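Ribosome-associated factor Y (Coxiella burnetii, PDB 3TQM) probably binds ribosomes and helps hold them inactive as paired 100S particles, as a short-form hibernation factor of the HPF/YfiA family. Local coordinates at residues A15-P29 with Y71-L85. Residues are numbered along the deposited sequence; the frame is centred on the assembly and turned at random.
Sequences ALRELTEKKLHRIQP and YKTVDLLMHKLETQL. With SO4 (sulfate ion), chain E.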
ATOM      1  N   ALA A  15      14.426  -5.201   3.825  1.00 30.28           N
ATOM      2  CA  ALA A  15      13.981  -5.988   2.681  1.00 29.07           C
ATOM      3  C   ALA A  15      12.505  -5.744   2.385  1.00 27.27           C
ATOM      4  O   ALA A  15      12.112  -5.600   1.228  1.00 28.52           O
ATOM      5  CB  ALA A  15      14.240  -7.462   2.917  1.00 28.75           C
ATOM      6  N   LEU A  16      11.689  -5.701   3.432  1.00 25.36           N
ATOM      7  CA  LEU A  16      10.261  -5.468   3.264  1.00 24.21           C
ATOM      8  C   LEU A  16      10.021  -4.038   2.798  1.00 24.06           C
ATOM      9  O   LEU A  16       9.063  -3.760   2.078  1.00 24.95           O
ATOM     10  CB  LEU A  16       9.511  -5.734   4.571  1.00 22.29           C
ATOM     11  CG  LEU A  16       7.997  -5.518   4.543  1.00 21.41           C
ATOM     12  CD1 LEU A  16       7.332  -6.498   3.591  1.00 10.85           C
ATOM     13  CD2 LEU A  16       7.422  -5.652   5.942  1.00 21.84           C
ATOM     14  N   ARG A  17      10.903  -3.138   3.213  1.00 23.64           N
ATOM     15  CA  ARG A  17      10.805  -1.742   2.830  1.00 23.72           C
ATOM     16  C   ARG A  17      11.112  -1.566   1.350  1.00 24.71           C
ATOM     17  O   ARG A  17      10.419  -0.833   0.645  1.00 21.91           O
ATOM     18  CB  ARG A  17      11.764  -0.899   3.663  1.00 24.39           C
ATOM     19  CG  ARG A  17      11.631   0.582   3.399  1.00 25.34           C
ATOM     20  CD  ARG A  17      12.372   1.391   4.435  1.00 28.47           C
ATOM     21  NE  ARG A  17      12.000   2.795   4.342  1.00 36.64           N
ATOM     22  CZ  ARG A  17      10.959   3.330   4.970  1.00 41.85           C
ATOM     23  NH1 ARG A  17      10.189   2.578   5.744  1.00 42.95           N
ATOM     24  NH2 ARG A  17      10.686   4.620   4.827  1.00 46.94           N
ATOM     25  N   GLU A  18      12.160  -2.239   0.889  1.00 26.02           N
ATOM     26  CA  GLU A  18      12.547  -2.179  -0.514  1.00 27.19           C
ATOM     27  C   GLU A  18      11.490  -2.835  -1.390  1.00 26.12           C
ATOM     28  O   GLU A  18      11.087  -2.281  -2.413  1.00 26.93           O
ATOM     29  CB  GLU A  18      13.900  -2.854  -0.735  1.00 29.37           C
ATOM     30  CG  GLU A  18      14.314  -2.928  -2.193  1.00 33.17           C
ATOM     31  CD  GLU A  18      15.675  -3.564  -2.381  1.00 38.28           C
ATOM     32  OE1 GLU A  18      16.031  -4.459  -1.584  1.00 39.71           O
ATOM     33  OE2 GLU A  18      16.392  -3.164  -3.322  1.00 41.15           O
ATOM     34  N   LEU A  19      11.044  -4.017  -0.976  1.00 23.18           N
ATOM     35  CA  LEU A  19      10.016  -4.755  -1.701  1.00 22.03           C
ATOM     36  C   LEU A  19       8.758  -3.914  -1.912  1.00 24.12           C
ATOM     37  O   LEU A  19       8.202  -3.872  -3.010  1.00 25.28           O
ATOM     38  CB  LEU A  19       9.663  -6.040  -0.951  1.00 20.74           C
ATOM     39  CG  LEU A  19       8.665  -7.010  -1.597  1.00 21.47           C
ATOM     40  CD1 LEU A  19       7.213  -6.622  -1.321  1.00 18.97           C
ATOM     41  CD2 LEU A  19       8.925  -7.140  -3.093  1.00 22.78           C
ATOM     42  N   THR A  20       8.311  -3.242  -0.856  1.00 22.96           N
ATOM     43  CA  THR A  20       7.095  -2.444  -0.930  1.00 20.91           C
ATOM     44  C   THR A  20       7.297  -1.236  -1.834  1.00 22.55           C
ATOM     45  O   THR A  20       6.398  -0.850  -2.578  1.00 20.50           O
ATOM     46  CB  THR A  20       6.640  -1.973   0.464  1.00 18.21           C
ATOM     47  OG1 THR A  20       6.420  -3.112   1.306  1.00 18.92           O
ATOM     48  CG2 THR A  20       5.351  -1.177   0.354  1.00 13.11           C
ATOM     49  N   GLU A  21       8.483  -0.643  -1.761  1.00 26.52           N
ATOM     50  CA  GLU A  21       8.824   0.500  -2.600  1.00 29.28           C
ATOM     51  C   GLU A  21       8.722   0.168  -4.085  1.00 27.30           C
ATOM     52  O   GLU A  21       8.044   0.867  -4.836  1.00 28.57           O
ATOM     53  CB  GLU A  21      10.234   1.000  -2.287  1.00 33.97           C
ATOM     54  CG  GLU A  21      10.314   1.964  -1.120  1.00 35.67           C
ATOM     55  CD  GLU A  21      11.729   2.444  -0.864  1.00 39.43           C
ATOM     56  OE1 GLU A  21      12.632   2.088  -1.651  1.00 41.97           O
ATOM     57  OE2 GLU A  21      11.938   3.176   0.125  1.00 40.52           O
ATOM     58  N   LYS A  22       9.393  -0.900  -4.502  1.00 25.88           N
ATOM     59  CA  LYS A  22       9.465  -1.242  -5.917  1.00 30.65           C
ATOM     60  C   LYS A  22       8.112  -1.659  -6.485  1.00 33.12           C
ATOM     61  O   LYS A  22       7.839  -1.450  -7.667  1.00 36.76           O
ATOM     62  CB  LYS A  22      10.509  -2.334  -6.169  1.00 32.81           C
ATOM     63  CG  LYS A  22      10.039  -3.736  -5.856  1.00 33.35           C
ATOM     64  CD  LYS A  22      10.977  -4.762  -6.464  1.00 38.09           C
ATOM     65  CE  LYS A  22      10.432  -6.171  -6.297  1.00 40.19           C
ATOM     66  NZ  LYS A  22      11.262  -7.181  -7.010  1.00 43.50           N
ATOM     67  N   LYS A  23       7.263  -2.241  -5.645  1.00 30.17           N
ATOM     68  CA  LYS A  23       5.927  -2.635  -6.084  1.00 30.46           C
ATOM     69  C   LYS A  23       5.010  -1.428  -6.263  1.00 28.45           C
ATOM     70  O   LYS A  23       4.166  -1.409  -7.156  1.00 24.82           O
ATOM     71  CB  LYS A  23       5.304  -3.642  -5.119  1.00 31.18           C
ATOM     72  CG  LYS A  23       5.643  -5.081  -5.439  1.00 35.32           C
ATOM     73  CD  LYS A  23       4.880  -6.033  -4.537  1.00 37.98           C
ATOM     74  CE  LYS A  23       5.201  -7.479  -4.869  1.00 42.63           C
ATOM     75  NZ  LYS A  23       4.918  -8.373  -3.708  1.00 44.45           N
ATOM     76  N   LEU A  24       5.175  -0.426  -5.408  1.00 29.58           N
ATOM     77  CA  LEU A  24       4.392   0.796  -5.516  1.00 29.87           C
ATOM     78  C   LEU A  24       4.792   1.568  -6.761  1.00 36.01           C
ATOM     79  O   LEU A  24       3.963   2.215  -7.396  1.00 38.83           O
ATOM     80  CB  LEU A  24       4.578   1.665  -4.274  1.00 27.13           C
ATOM     81  CG  LEU A  24       3.789   1.255  -3.035  1.00 22.86           C
ATOM     82  CD1 LEU A  24       4.229   2.079  -1.844  1.00 23.91           C
ATOM     83  CD2 LEU A  24       2.302   1.422  -3.285  1.00 20.87           C
ATOM     84  N   HIS A  25       6.073   1.496  -7.104  1.00 37.36           N
ATOM     85  CA  HIS A  25       6.582   2.177  -8.288  1.00 40.02           C
ATOM     86  C   HIS A  25       6.148   1.471  -9.571  1.00 37.45           C
ATOM     87  O   HIS A  25       6.406   1.955 -10.674  1.00 39.72           O
ATOM     88  CB  HIS A  25       8.107   2.288  -8.228  1.00 43.81           C
ATOM     89  CG  HIS A  25       8.602   3.221  -7.168  1.00 46.41           C
ATOM     90  ND1 HIS A  25       8.026   4.451  -6.933  1.00 46.09           N
ATOM     91  CD2 HIS A  25       9.614   3.103  -6.275  1.00 47.56           C
ATOM     92  CE1 HIS A  25       8.664   5.053  -5.945  1.00 45.73           C
ATOM     93  NE2 HIS A  25       9.632   4.257  -5.528  1.00 46.86           N
ATOM     94  N   ARG A  26       5.485   0.328  -9.415  1.00 31.12           N
ATOM     95  CA  ARG A  26       4.996  -0.450 -10.548  1.00 29.40           C
ATOM     96  C   ARG A  26       3.485  -0.335 -10.697  1.00 27.00           C
ATOM     97  O   ARG A  26       2.918  -0.772 -11.698  1.00 29.03           O
ATOM     98  CB  ARG A  26       5.357  -1.927 -10.378  1.00 32.52           C
ATOM     99  CG  ARG A  26       6.817  -2.266 -10.599  1.00 38.79           C
ATOM    100  CD  ARG A  26       7.041  -3.751 -10.368  1.00 45.22           C
ATOM    101  NE  ARG A  26       8.425  -4.149 -10.604  1.00 54.04           N
ATOM    102  CZ  ARG A  26       9.005  -5.192 -10.020  1.00 57.88           C
ATOM    103  NH1 ARG A  26       8.322  -5.936  -9.157  1.00 56.18           N
ATOM    104  NH2 ARG A  26      10.269  -5.488 -10.289  1.00 60.67           N
ATOM    105  N   ILE A  27       2.834   0.248  -9.697  1.00 27.39           N
ATOM    106  CA  ILE A  27       1.375   0.268  -9.648  1.00 29.50           C
ATOM    107  C   ILE A  27       0.746   1.134 -10.742  1.00 30.78           C
ATOM    108  O   ILE A  27       1.302   2.153 -11.150  1.00 28.17           O
ATOM    109  CB  ILE A  27       0.860   0.719  -8.270  1.00 29.03           C
ATOM    110  CG1 ILE A  27      -0.595   0.293  -8.083  1.00 32.75           C
ATOM    111  CG2 ILE A  27       1.006   2.221  -8.104  1.00 29.51           C
ATOM    112  CD1 ILE A  27      -1.138   0.617  -6.721  1.00 33.88           C
ATOM    113  N   GLN A  28      -0.422   0.709 -11.213  1.00 31.27           N
ATOM    114  CA  GLN A  28      -1.145   1.422 -12.255  1.00 33.58           C
ATOM    115  C   GLN A  28      -2.599   0.968 -12.249  1.00 29.19           C
ATOM    116  O   GLN A  28      -2.917  -0.076 -11.682  1.00 24.01           O
ATOM    117  CB  GLN A  28      -0.504   1.166 -13.621  1.00 40.93           C
ATOM    118  CG  GLN A  28       0.195  -0.173 -13.734  1.00 46.65           C
ATOM    119  CD  GLN A  28       0.093  -0.760 -15.123  1.00 56.22           C
ATOM    120  OE1 GLN A  28       0.860  -0.405 -16.023  1.00 61.04           O
ATOM    121  NE2 GLN A  28      -0.863  -1.662 -15.310  1.00 57.91           N
ATOM    122  N   PRO A  29      -3.489   1.743 -12.891  1.00 29.99           N
ATOM    123  CA  PRO A  29      -3.186   2.951 -13.669  1.00 30.49           C
ATOM    124  C   PRO A  29      -3.069   4.220 -12.825  1.00 28.97           C
ATOM    125  O   PRO A  29      -3.271   4.186 -11.611  1.00 26.13           O
ATOM    126  CB  PRO A  29      -4.396   3.063 -14.595  1.00 30.99           C
ATOM    127  CG  PRO A  29      -5.517   2.502 -13.786  1.00 29.45           C
ATOM    128  CD  PRO A  29      -4.920   1.394 -12.953  1.00 28.85           C
ATOM    129  N   TYR A  71       4.952 -10.095   3.586  1.00 28.19           N
ATOM    130  CA  TYR A  71       5.314  -9.940   2.183  1.00 25.74           C
ATOM    131  C   TYR A  71       4.129 -10.279   1.283  1.00 24.29           C
ATOM    132  O   TYR A  71       3.862  -9.581   0.304  1.00 20.99           O
ATOM    133  CB  TYR A  71       6.515 -10.818   1.834  1.00 26.50           C
ATOM    134  CG  TYR A  71       7.834 -10.298   2.363  1.00 29.26           C
ATOM    135  CD1 TYR A  71       8.686  -9.556   1.551  1.00 29.71           C
ATOM    136  CD2 TYR A  71       8.231 -10.551   3.671  1.00 27.79           C
ATOM    137  CE1 TYR A  71       9.896  -9.083   2.027  1.00 29.61           C
ATOM    138  CE2 TYR A  71       9.437 -10.078   4.153  1.00 28.15           C
ATOM    139  CZ  TYR A  71      10.264  -9.346   3.327  1.00 29.34           C
ATOM    140  OH  TYR A  71      11.465  -8.874   3.808  1.00 29.43           O
ATOM    141  N   LYS A  72       3.422 -11.350   1.624  1.00 26.93           N
ATOM    142  CA  LYS A  72       2.245 -11.761   0.873  1.00 29.84           C
ATOM    143  C   LYS A  72       1.138 -10.714   0.995  1.00 31.08           C
ATOM    144  O   LYS A  72       0.397 -10.467   0.043  1.00 32.88           O
ATOM    145  CB  LYS A  72       1.740 -13.115   1.371  1.00 34.49           C
ATOM    146  CG  LYS A  72       0.718 -13.763   0.455  1.00 41.35           C
ATOM    147  CD  LYS A  72       0.165 -15.046   1.055  1.00 46.58           C
ATOM    148  CE  LYS A  72      -0.675 -15.806   0.041  1.00 51.05           C
ATOM    149  NZ  LYS A  72      -1.725 -14.941  -0.565  1.00 52.78           N
ATOM    150  N   THR A  73       1.037 -10.097   2.169  1.00 28.44           N
ATOM    151  CA  THR A  73       0.030  -9.070   2.415  1.00 24.92           C
ATOM    152  C   THR A  73       0.239  -7.858   1.514  1.00 24.29           C
ATOM    153  O   THR A  73      -0.711  -7.332   0.936  1.00 21.08           O
ATOM    154  CB  THR A  73       0.037  -8.604   3.883  1.00 22.69           C
ATOM    155  OG1 THR A  73      -0.152  -9.731   4.746  1.00 20.81           O
ATOM    156  CG2 THR A  73      -1.073  -7.592   4.118  1.00 22.22           C
ATOM    157  N   VAL A  74       1.488  -7.414   1.407  1.00 27.20           N
ATOM    158  CA  VAL A  74       1.830  -6.293   0.537  1.00 26.62           C
ATOM    159  C   VAL A  74       1.331  -6.563  -0.872  1.00 25.85           C
ATOM    160  O   VAL A  74       0.683  -5.718  -1.490  1.00 25.24           O
ATOM    161  CB  VAL A  74       3.347  -6.049   0.495  1.00 26.88           C
ATOM    162  CG1 VAL A  74       3.703  -5.120  -0.656  1.00 29.19           C
ATOM    163  CG2 VAL A  74       3.830  -5.478   1.823  1.00 26.97           C
ATOM    164  N   ASP A  75       1.631  -7.758  -1.368  1.00 27.87           N
ATOM    165  CA  ASP A  75       1.216  -8.170  -2.701  1.00 30.12           C
ATOM    166  C   ASP A  75      -0.296  -8.043  -2.856  1.00 23.53           C
ATOM    167  O   ASP A  75      -0.782  -7.552  -3.874  1.00 19.33           O
ATOM    168  CB  ASP A  75       1.650  -9.613  -2.964  1.00 37.05           C
ATOM    169  CG  ASP A  75       1.846  -9.902  -4.438  1.00 45.65           C
ATOM    170  OD1 ASP A  75       3.007  -9.885  -4.896  1.00 50.17           O
ATOM    171  OD2 ASP A  75       0.842 -10.139  -5.140  1.00 47.90           O
ATOM    172  N   LEU A  76      -1.033  -8.481  -1.841  1.00 24.61           N
ATOM    173  CA  LEU A  76      -2.492  -8.405  -1.860  1.00 28.01           C
ATOM    174  C   LEU A  76      -2.985  -6.961  -1.892  1.00 27.86           C
ATOM    175  O   LEU A  76      -3.917  -6.631  -2.626  1.00 26.39           O
ATOM    176  CB  LEU A  76      -3.083  -9.137  -0.651  1.00 28.21           C
ATOM    177  CG  LEU A  76      -3.380 -10.635  -0.797  1.00 28.88           C
ATOM    178  CD1 LEU A  76      -2.203 -11.379  -1.405  1.00 28.99           C
ATOM    179  CD2 LEU A  76      -3.768 -11.235   0.547  1.00 26.82           C
ATOM    180  N   LEU A  77      -2.356  -6.106  -1.092  1.00 28.38           N
ATOM    181  CA  LEU A  77      -2.754  -4.706  -1.002  1.00 26.19           C
ATOM    182  C   LEU A  77      -2.568  -3.987  -2.335  1.00 27.93           C
ATOM    183  O   LEU A  77      -3.325  -3.073  -2.666  1.00 29.47           O
ATOM    184  CB  LEU A  77      -1.967  -3.990   0.095  1.00 22.00           C
ATOM    185  CG  LEU A  77      -2.338  -2.525   0.338  1.00 21.42           C
ATOM    186  CD1 LEU A  77      -3.816  -2.391   0.674  1.00 18.07           C
ATOM    187  CD2 LEU A  77      -1.482  -1.926   1.441  1.00 22.58           C
HETATM  188  N   MSE A  78      -1.557  -4.399  -3.095  1.00 25.18           N
HETATM  189  CA  MSE A  78      -1.306  -3.809  -4.405  1.00 22.18           C
HETATM  190  C   MSE A  78      -2.476  -4.059  -5.355  1.00 20.86           C
HETATM  191  O   MSE A  78      -2.886  -3.166  -6.093  1.00 19.57           O
HETATM  192  CB  MSE A  78      -0.008  -4.348  -5.009  1.00 21.26           C
HETATM  193  CG  MSE A  78       1.245  -4.063  -4.195  1.00 21.08           C
HETATM  194 SE   MSE A  78       1.580  -2.161  -3.888  1.00 34.72          SE
HETATM  195  CE  MSE A  78       0.850  -2.007  -2.088  1.00 27.57           C
ATOM    196  N   HIS A  79      -3.011  -5.278  -5.332  1.00 21.91           N
ATOM    197  CA  HIS A  79      -4.153  -5.629  -6.174  1.00 21.11           C
ATOM    198  C   HIS A  79      -5.380  -4.807  -5.806  1.00 19.64           C
ATOM    199  O   HIS A  79      -6.127  -4.367  -6.677  1.00 23.98           O
ATOM    200  CB  HIS A  79      -4.480  -7.120  -6.070  1.00 21.50           C
ATOM    201  CG  HIS A  79      -3.418  -8.016  -6.624  1.00 22.60           C
ATOM    202  ND1 HIS A  79      -3.171  -8.131  -7.975  1.00 22.81           N
ATOM    203  CD2 HIS A  79      -2.544  -8.848  -6.009  1.00 22.58           C
ATOM    204  CE1 HIS A  79      -2.187  -8.990  -8.169  1.00 24.38           C
ATOM    205  NE2 HIS A  79      -1.789  -9.441  -6.992  1.00 22.81           N
ATOM    206  N   LYS A  80      -5.591  -4.610  -4.510  1.00 18.43           N
ATOM    207  CA  LYS A  80      -6.699  -3.786  -4.043  1.00 18.71           C
ATOM    208  C   LYS A  80      -6.509  -2.332  -4.469  1.00 15.31           C
ATOM    209  O   LYS A  80      -7.471  -1.657  -4.842  1.00 14.33           O
ATOM    210  CB  LYS A  80      -6.846  -3.882  -2.521  1.00 19.59           C
ATOM    211  CG  LYS A  80      -7.382  -5.221  -2.040  1.00 22.95           C
ATOM    212  CD  LYS A  80      -7.754  -5.182  -0.564  1.00 26.20           C
ATOM    213  CE  LYS A  80      -8.513  -6.436  -0.161  1.00 28.50           C
ATOM    214  NZ  LYS A  80      -8.988  -6.386   1.249  1.00 28.68           N
ATOM    215  N   LEU A  81      -5.269  -1.855  -4.413  1.00 13.32           N
ATOM    216  CA  LEU A  81      -4.958  -0.502  -4.854  1.00 14.98           C
ATOM    217  C   LEU A  81      -5.226  -0.331  -6.347  1.00 20.29           C
ATOM    218  O   LEU A  81      -5.889   0.620  -6.760  1.00 23.63           O
ATOM    219  CB  LEU A  81      -3.505  -0.142  -4.539  1.00 12.02           C
ATOM    220  CG  LEU A  81      -3.144   0.185  -3.093  1.00 14.06           C
ATOM    221  CD1 LEU A  81      -1.730   0.739  -3.022  1.00 15.90           C
ATOM    222  CD2 LEU A  81      -4.133   1.178  -2.505  1.00 13.88           C
ATOM    223  N   GLU A  82      -4.709  -1.254  -7.151  1.00 21.45           N
ATOM    224  CA  GLU A  82      -4.896  -1.195  -8.595  1.00 22.98           C
ATOM    225  C   GLU A  82      -6.375  -1.186  -8.954  1.00 19.19           C
ATOM    226  O   GLU A  82      -6.806  -0.430  -9.823  1.00 16.86           O
ATOM    227  CB  GLU A  82      -4.182  -2.357  -9.286  1.00 25.51           C
ATOM    228  CG  GLU A  82      -2.672  -2.312  -9.146  1.00 27.97           C
ATOM    229  CD  GLU A  82      -1.958  -2.946 -10.324  1.00 34.11           C
ATOM    230  OE1 GLU A  82      -2.098  -4.171 -10.521  1.00 33.68           O
ATOM    231  OE2 GLU A  82      -1.260  -2.213 -11.060  1.00 37.41           O
ATOM    232  N   THR A  83      -7.145  -2.035  -8.283  1.00 17.90           N
ATOM    233  CA  THR A  83      -8.589  -2.040  -8.454  1.00 22.61           C
ATOM    234  C   THR A  83      -9.156  -0.646  -8.203  1.00 22.67           C
ATOM    235  O   THR A  83      -9.902  -0.113  -9.022  1.00 23.81           O
ATOM    236  CB  THR A  83      -9.273  -3.038  -7.496  1.00 24.20           C
ATOM    237  OG1 THR A  83      -8.827  -4.369  -7.786  1.00 25.28           O
ATOM    238  CG2 THR A  83     -10.786  -2.973  -7.649  1.00 22.49           C
ATOM    239  N   GLN A  84      -8.788  -0.057  -7.069  1.00 21.49           N
ATOM    240  CA  GLN A  84      -9.310   1.250  -6.678  1.00 22.68           C
ATOM    241  C   GLN A  84      -8.842   2.365  -7.613  1.00 23.69           C
ATOM    242  O   GLN A  84      -9.568   3.333  -7.853  1.00 22.61           O
ATOM    243  CB  GLN A  84      -8.935   1.573  -5.230  1.00 21.98           C
ATOM    244  CG  GLN A  84      -9.659   0.710  -4.208  1.00 22.99           C
ATOM    245  CD  GLN A  84     -11.163   0.725  -4.403  1.00 25.89           C
ATOM    246  OE1 GLN A  84     -11.805  -0.324  -4.446  1.00 27.88           O
ATOM    247  NE2 GLN A  84     -11.735   1.920  -4.524  1.00 26.13           N
ATOM    248  N   LEU A  85      -7.628   2.220  -8.137  1.00 22.68           N
ATOM    249  CA  LEU A  85      -7.097   3.167  -9.107  1.00 20.69           C
ATOM    250  C   LEU A  85      -7.833   3.053 -10.441  1.00 21.30           C
ATOM    251  O   LEU A  85      -8.049   4.051 -11.124  1.00 24.57           O
ATOM    252  CB  LEU A  85      -5.595   2.956  -9.302  1.00 21.52           C
ATOM    253  CG  LEU A  85      -4.685   3.528  -8.211  1.00 22.85           C
ATOM    254  CD1 LEU A  85      -3.299   2.908  -8.274  1.00 24.11           C
ATOM    255  CD2 LEU A  85      -4.604   5.045  -8.319  1.00 24.13           C
TER
HETATM  256  S   SO4 E  97      10.928  -9.874   8.154  1.00 75.03           S
HETATM  257  O1  SO4 E  97      10.477  -8.927   7.138  1.00 72.96           O
HETATM  258  O2  SO4 E  97      12.055 -10.654   7.647  1.00 74.87           O
HETATM  259  O3  SO4 E  97      11.345  -9.134   9.341  1.00 76.21           O
HETATM  260  O4  SO4 E  97       9.835 -10.776   8.503  1.00 74.83           O
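Helix 15-24 and helix 71-85 run side by side in the same direction, their axes 10.5 Å apart and inclined at -17°, and a type I turn from Leu24 to Ile27 carries the chain on along the second helix. At the leading end Leu16 lays its CD1 squarely over the Tyr71 ring, 3.8 Å from the centroid, in a CH-pi contact, while Leu19 CG meets the ring edge. One turn on, Val74 is a knob in the hole formed by Leu16, Leu19, Thr20 and Lys23. Thr20 OG1, turned back beside its own backbone N (chi1 -58°), donates to Leu16 O. The pair covers one face of the four-stranded sheet in the beta-alpha-beta-beta-beta-alpha fold of this family; Leu16, Thr20 and Leu24 reach strand 36-44, and Leu85 reaches strand 47-56. On the outer side Lys23 stretches across to Asp75, its NZ 2.7 Å from OD1 in a salt bridge. Leu24 CD2 packs on Met78 SE (selenomethionine) at 3.7 Å. Farther along, Ile27 drives CD1 between Leu81 and Leu85, and Gln28 N donates to the anti lone pair of Glu82 OE2 at 3.0 Å. Pro29, after a cis peptide, rests its CD 4.0 Å from Leu85 CB.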